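Signal transduction histidine-protein kinase/phosphatase MprB (Mycobacterium hassiacum, PDB 6BLK) probably autophosphorylates on a histidine with ATP as a two-component sensor kinase, through the ATP-binding catalytic domain present here. Local coordinates at residues E32-P37 with R71-D76. Numbering follows the deposited sequence. Where two conformers were deposited one is given.
Sequences EVTVTP and RLYQID
Backbone hydrogen bonds tie Thr34 and Thr36 to Leu72 in parallel register. Leu72 N donates to Thr34 O at 2.8 Å, within the carbonyl plane, and Thr36 N donates to Leu72 O at 2.9 Å with a nearly straight N-H...O angle. Leu72 thus bonds through N and O to the residues flanking its bridge partner Val35, the alternating pattern of parallel strands, and the axes of strands 32-35 and 71-76 run 20° apart. Strand 30-40, helix 44-60 and strand 67-76 form a beta-alpha-beta unit of the histidine kinase, gyrase B and HSP90-like ATPase fold, whose helix also carries the ATP- and magnesium-binding Asn57.

Polar side-chain contacts gather at Arg71, on the sheet face shared with Thr34. Its chain turns about CB-CG (chi2 -84°) and runs back along the neighbouring strand. NH1 then gives Thr34 OG1 a 2.8 Å hydrogen bond lying in the guanidinium plane, while Glu32 O sits over one face of that group. NH2 meets Glu32 OE1 at 3.3 Å in a long salt bridge, the carboxylate turned 44° from the guanidinium; OE1 also pairs with Arg67.

Van der Waals contacts divide between the two faces. Beside Arg71, the Thr34 CG2 methyl makes a close, oblique approach of 3.1 Å to Tyr73 OH. Toward helix 11-25, Val35 CG1 packs 4.2 Å from Leu72 CB, and both side chains touch Ile15. Thr36 CG2 meets Leu72 CD2 at 3.6 Å, the two side chains crossing at about a right angle.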
ATOM      1  N   GLU A  32     -10.558  -4.839   5.903  1.00 18.42           N
ATOM      2  CA  GLU A  32     -11.766  -4.653   5.121  1.00 20.49           C
ATOM      3  C   GLU A  32     -11.350  -4.598   3.663  1.00 17.57           C
ATOM      4  O   GLU A  32     -10.795  -3.588   3.212  1.00 20.92           O
ATOM      5  CB  GLU A  32     -12.494  -3.378   5.540  1.00 21.96           C
ATOM      6  CG  GLU A  32     -12.935  -3.403   7.002  1.00 36.92           C
ATOM      7  CD  GLU A  32     -13.555  -2.101   7.463  1.00 41.18           C
ATOM      8  OE1 GLU A  32     -13.055  -1.024   7.072  1.00 50.64           O
ATOM      9  OE2 GLU A  32     -14.545  -2.158   8.228  1.00 52.27           O
ATOM     10  N   VAL A  33     -11.612  -5.677   2.929  1.00 21.46           N
ATOM     11  CA  VAL A  33     -11.018  -5.893   1.617  1.00 15.28           C
ATOM     12  C   VAL A  33     -12.110  -5.793   0.570  1.00 20.95           C
ATOM     13  O   VAL A  33     -13.150  -6.451   0.675  1.00 22.66           O
ATOM     14  CB  VAL A  33     -10.282  -7.244   1.544  1.00 17.59           C
ATOM     15  CG1 VAL A  33      -9.555  -7.402   0.233  1.00 23.04           C
ATOM     16  CG2 VAL A  33      -9.316  -7.353   2.662  1.00 20.10           C
ATOM     17  N   THR A  34     -11.899  -4.912  -0.402  1.00 13.82           N
ATOM     18  CA  THR A  34     -12.814  -4.742  -1.529  1.00 10.61           C
ATOM     19  C   THR A  34     -11.953  -4.616  -2.787  1.00 14.32           C
ATOM     20  O   THR A  34     -11.421  -3.539  -3.058  1.00 18.50           O
ATOM     21  CB  THR A  34     -13.698  -3.516  -1.357  1.00 14.05           C
ATOM     22  OG1 THR A  34     -14.279  -3.521  -0.043  1.00 28.71           O
ATOM     23  CG2 THR A  34     -14.800  -3.506  -2.390  1.00 26.70           C
ATOM     24  N   VAL A  35     -11.826  -5.694  -3.558  1.00 17.30           N
ATOM     25  CA  VAL A  35     -10.869  -5.740  -4.672  1.00 11.96           C
ATOM     26  C   VAL A  35     -11.620  -6.100  -5.947  1.00 13.97           C
ATOM     27  O   VAL A  35     -12.126  -7.221  -6.092  1.00 19.86           O
ATOM     28  CB  VAL A  35      -9.727  -6.728  -4.387  1.00 14.97           C
ATOM     29  CG1 VAL A  35      -8.780  -6.881  -5.528  1.00 15.37           C
ATOM     30  CG2 VAL A  35      -8.943  -6.233  -3.186  1.00 18.62           C
ATOM     31  N   THR A  36     -11.713  -5.144  -6.864  1.00 13.80           N
ATOM     32  CA  THR A  36     -12.253  -5.502  -8.162  0.52 15.02           C
ATOM     33  C   THR A  36     -11.190  -6.258  -8.964  1.00 15.90           C
ATOM     34  O   THR A  36     -10.003  -5.958  -8.872  1.00 15.23           O
ATOM     35  CB  THR A  36     -12.724  -4.268  -8.930  0.52 18.57           C
ATOM     36  OG1 THR A  36     -13.734  -4.649  -9.887  0.52 18.22           O
ATOM     37  CG2 THR A  36     -11.584  -3.601  -9.669  0.52 14.16           C
ATOM     38  N   PRO A  37     -11.596  -7.277  -9.733  1.00 15.16           N
ATOM     39  CA  PRO A  37     -10.621  -8.028 -10.548  1.00 10.30           C
ATOM     40  C   PRO A  37      -9.875  -7.127 -11.523  1.00 11.16           C
ATOM     41  O   PRO A  37     -10.481  -6.462 -12.382  1.00 15.92           O
ATOM     42  CB  PRO A  37     -11.482  -9.053 -11.293  1.00 16.44           C
ATOM     43  CG  PRO A  37     -12.685  -9.244 -10.374  1.00 14.68           C
ATOM     44  CD  PRO A  37     -12.934  -7.898  -9.780  1.00 18.07           C
ATOM     45  N   ARG A  71      -8.654  -1.434  -0.759  1.00 13.18           N
ATOM     46  CA  ARG A  71      -9.678  -1.208  -1.765  1.00  8.69           C
ATOM     47  C   ARG A  71      -9.013  -1.036  -3.113  1.00 12.01           C
ATOM     48  O   ARG A  71      -8.039  -0.306  -3.243  1.00 14.16           O
ATOM     49  CB  ARG A  71     -10.544   0.024  -1.460  1.00 12.27           C
ATOM     50  CG  ARG A  71     -10.902   0.262   0.019  1.00 22.69           C
ATOM     51  CD  ARG A  71     -12.083  -0.504   0.520  1.00 30.41           C
ATOM     52  NE  ARG A  71     -12.402  -0.135   1.899  1.00 31.85           N
ATOM     53  CZ  ARG A  71     -13.242  -0.814   2.673  1.00 33.39           C
ATOM     54  NH1 ARG A  71     -13.852  -1.898   2.204  1.00 28.84           N
ATOM     55  NH2 ARG A  71     -13.479  -0.404   3.908  1.00 37.21           N
ATOM     56  N   LEU A  72      -9.535  -1.721  -4.110  1.00 11.67           N
ATOM     57  CA  LEU A  72      -9.012  -1.590  -5.461  1.00  9.20           C
ATOM     58  C   LEU A  72     -10.213  -1.428  -6.377  1.00 14.37           C
ATOM     59  O   LEU A  72     -11.060  -2.324  -6.469  1.00 14.12           O
ATOM     60  CB  LEU A  72      -8.129  -2.788  -5.863  1.00 10.22           C
ATOM     61  CG  LEU A  72      -7.356  -2.669  -7.174  1.00 12.78           C
ATOM     62  CD1 LEU A  72      -6.236  -3.696  -7.189  1.00 17.37           C
ATOM     63  CD2 LEU A  72      -8.288  -2.914  -8.311  1.00 20.25           C
ATOM     64  N   TYR A  73     -10.287  -0.281  -7.041  1.00 11.68           N
ATOM     65  CA  TYR A  73     -11.375   0.028  -7.950  1.00 13.96           C
ATOM     66  C   TYR A  73     -10.798   0.538  -9.252  1.00 13.74           C
ATOM     67  O   TYR A  73      -9.802   1.256  -9.247  1.00 13.34           O
ATOM     68  CB  TYR A  73     -12.288   1.089  -7.365  1.00 15.03           C
ATOM     69  CG  TYR A  73     -13.197   0.614  -6.275  1.00 13.94           C
ATOM     70  CD1 TYR A  73     -14.326  -0.140  -6.571  1.00 20.68           C
ATOM     71  CD2 TYR A  73     -12.947   0.933  -4.954  1.00 18.26           C
ATOM     72  CE1 TYR A  73     -15.182  -0.566  -5.559  1.00 22.85           C
ATOM     73  CE2 TYR A  73     -13.771   0.517  -3.965  1.00 21.58           C
ATOM     74  CZ  TYR A  73     -14.880  -0.233  -4.258  1.00 16.60           C
ATOM     75  OH  TYR A  73     -15.692  -0.614  -3.193  1.00 27.30           O
ATOM     76  N   GLN A  74     -11.457   0.198 -10.353  1.00 12.85           N
ATOM     77  CA  GLN A  74     -11.133   0.788 -11.651  1.00 11.08           C
ATOM     78  C   GLN A  74     -11.527   2.266 -11.665  1.00 13.71           C
ATOM     79  O   GLN A  74     -12.604   2.628 -11.206  1.00 19.92           O
ATOM     80  CB  GLN A  74     -11.892   0.054 -12.757  1.00 13.88           C
ATOM     81  CG  GLN A  74     -11.563   0.550 -14.171  1.00 13.55           C
ATOM     82  CD  GLN A  74     -12.093  -0.344 -15.264  1.00 14.33           C
ATOM     83  OE1 GLN A  74     -12.841  -1.282 -15.018  1.00 17.42           O
ATOM     84  NE2 GLN A  74     -11.697  -0.049 -16.506  1.00 16.54           N
ATOM     85  N   ILE A  75     -10.657   3.128 -12.185  1.00 13.25           N
ATOM     86  CA  ILE A  75     -10.929   4.561 -12.241  1.00 18.40           C
ATOM     87  C   ILE A  75     -11.008   5.115 -13.666  1.00 21.45           C
ATOM     88  O   ILE A  75     -11.513   6.234 -13.840  1.00 27.85           O
ATOM     89  CB  ILE A  75      -9.893   5.365 -11.413  1.00 18.71           C
ATOM     90  CG1 ILE A  75      -8.465   5.166 -11.974  1.00 23.09           C
ATOM     91  CG2 ILE A  75      -9.971   4.981  -9.964  1.00 18.46           C
ATOM     92  CD1 ILE A  75      -7.397   6.090 -11.363  1.00 24.73           C
ATOM     93  N   ASP A  76     -10.555   4.377 -14.699  1.00 18.14           N
ATOM     94  CA  ASP A  76     -10.747   4.687 -16.123  1.00 19.29           C
ATOM     95  C   ASP A  76     -10.535   3.408 -16.946  1.00 21.83           C
ATOM     96  O   ASP A  76     -10.229   2.344 -16.379  1.00 17.85           O
ATOM     97  CB  ASP A  76      -9.831   5.852 -16.551  1.00 26.11           C
ATOM     98  CG  ASP A  76      -8.361   5.529 -16.480  1.00 26.58           C
ATOM     99  OD1 ASP A  76      -7.923   4.560 -17.110  1.00 22.34           O
ATOM    100  OD2 ASP A  76      -7.624   6.278 -15.802  1.00 45.06           O
TER